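Local coordinates for protein particle-associated glycoside hydrolase (PDB 6C72) that probably depolymerises the capsular polysaccharide of Acinetobacter baumannii as a phage tailspike, opening the way for the virus to enter its host, at residues Ala139-Asn144 with Glu194-Ala199. Sequence-based numbering, arbitrary orientation.
Sequences AMAKSN and ENVTGA
S143 and T197 carry the polar part of this contact, where the connection between strands 133-140 and 145-148 meets the connection between strands 188-192 and 200-202. The backbone N of T197 donates to S143 OG at 3.0 Å, nearly straight at 169°. S143 OG lies anti to its own carbonyl carbon, which turns the hydroxyl to that N-H. A second bond runs the other way: N144 N donates to T197 O at 2.9 Å, in the carbonyl plane but more bent, at 140°. S143 CA and N144 CA add CA-H...O contacts to T197 O and G198 O.

Two waters sit beside this link. One bonds S143 OG and T197 OG1. The other accepts from N144 ND2 at 2.8 Å.

The apolar part lies at the side of A141. A141 CB meets A199 CB at 4.0 Å and faces V196 CG1 at 4.3 Å. V196 CG1, anti to its backbone N (chi1 167°), reaches the peptide K142-S143, 3.6 Å from K142 C. V196 CG2 approaches A141 O at 3.5 Å.

K142 points away; its NZ forms a salt bridge with D118 and a hydrogen bond with S156 of the second subunit. F154 and Y175 of that subunit pack on S143 and T197.

The pattern is that of successive coils of a parallel beta-helix, joined here at a corner. G198, at positive phi, passes close to N144 ND2. The hydroxyl of S143 stands in for a backbone acceptor, so one side-chain bond and one backbone bond tie the coils, with water alongside, where regular strand pairing lapses.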
# COMPACT_ATOMS: atom_id res chain seq x y z
N ALA A 139 13.49 -31.73 -10.61
CA ALA A 139 12.60 -31.39 -11.70
C ALA A 139 12.95 -30.03 -12.25
O ALA A 139 13.30 -29.10 -11.51
CB ALA A 139 11.13 -31.41 -11.25
N MET A 140 12.88 -29.94 -13.56
CA MET A 140 12.96 -28.67 -14.26
C MET A 140 11.53 -28.20 -14.48
O MET A 140 10.72 -28.93 -15.07
CB MET A 140 13.72 -28.86 -15.58
CG MET A 140 14.06 -27.61 -16.33
SD MET A 140 15.13 -27.96 -17.76
CE MET A 140 16.38 -28.99 -17.00
N ALA A 141 11.19 -27.03 -13.93
CA ALA A 141 9.86 -26.48 -14.12
C ALA A 141 9.62 -26.14 -15.59
O ALA A 141 10.54 -25.80 -16.34
CB ALA A 141 9.67 -25.22 -13.26
N LYS A 142 8.36 -26.26 -16.00
CA LYS A 142 7.94 -25.91 -17.35
C LYS A 142 6.73 -24.98 -17.24
O LYS A 142 6.00 -25.00 -16.25
CB LYS A 142 7.61 -27.17 -18.16
CG LYS A 142 8.78 -28.14 -18.30
CD LYS A 142 10.02 -27.44 -18.85
CE LYS A 142 11.30 -28.24 -18.64
NZ LYS A 142 11.43 -29.38 -19.60
N SER A 143 6.50 -24.19 -18.29
CA SER A 143 5.55 -23.09 -18.18
C SER A 143 4.14 -23.57 -17.85
O SER A 143 3.67 -24.59 -18.38
CB SER A 143 5.55 -22.26 -19.47
OG SER A 143 6.79 -21.59 -19.63
N ASN A 144 3.49 -22.85 -16.94
CA ASN A 144 2.09 -23.08 -16.59
C ASN A 144 1.87 -24.48 -16.01
O ASN A 144 0.79 -25.06 -16.14
CB ASN A 144 1.18 -22.82 -17.79
CG ASN A 144 1.38 -21.43 -18.38
OD1 ASN A 144 1.64 -21.27 -19.58
ND2 ASN A 144 1.26 -20.41 -17.54
N GLU A 194 15.06 -19.84 -17.21
CA GLU A 194 14.65 -18.61 -17.85
C GLU A 194 13.61 -18.91 -18.92
O GLU A 194 13.58 -20.00 -19.51
CB GLU A 194 15.85 -17.87 -18.44
CG GLU A 194 16.58 -18.62 -19.55
CD GLU A 194 17.66 -19.56 -19.02
OE1 GLU A 194 17.58 -19.91 -17.82
OE2 GLU A 194 18.56 -19.94 -19.81
N ASN A 195 12.71 -17.96 -19.14
CA ASN A 195 11.59 -18.04 -20.07
C ASN A 195 10.54 -19.08 -19.68
O ASN A 195 9.62 -19.34 -20.46
CB ASN A 195 12.06 -18.29 -21.51
CG ASN A 195 12.62 -17.04 -22.14
OD1 ASN A 195 12.10 -15.94 -21.92
ND2 ASN A 195 13.67 -17.19 -22.95
N VAL A 196 10.65 -19.70 -18.51
CA VAL A 196 9.57 -20.53 -17.97
C VAL A 196 8.67 -19.63 -17.12
O VAL A 196 9.13 -19.01 -16.16
CB VAL A 196 10.12 -21.72 -17.17
CG1 VAL A 196 9.00 -22.37 -16.37
CG2 VAL A 196 10.77 -22.74 -18.12
N THR A 197 7.40 -19.55 -17.50
CA THR A 197 6.46 -18.59 -16.94
C THR A 197 5.27 -19.31 -16.32
O THR A 197 4.79 -20.31 -16.85
CB THR A 197 5.93 -17.66 -18.02
OG1 THR A 197 5.35 -18.44 -19.08
CG2 THR A 197 7.06 -16.79 -18.58
N GLY A 198 4.77 -18.76 -15.21
CA GLY A 198 3.54 -19.27 -14.63
C GLY A 198 3.66 -20.63 -13.99
O GLY A 198 2.65 -21.31 -13.83
N ALA A 199 4.87 -21.06 -13.67
CA ALA A 199 5.08 -22.29 -12.94
C ALA A 199 4.83 -22.06 -11.45
O ALA A 199 4.77 -20.93 -10.97
CB ALA A 199 6.49 -22.81 -13.16
O HOH W 1 7.19 -19.08 -21.08
O HOH W 2 2.82 -18.54 -18.82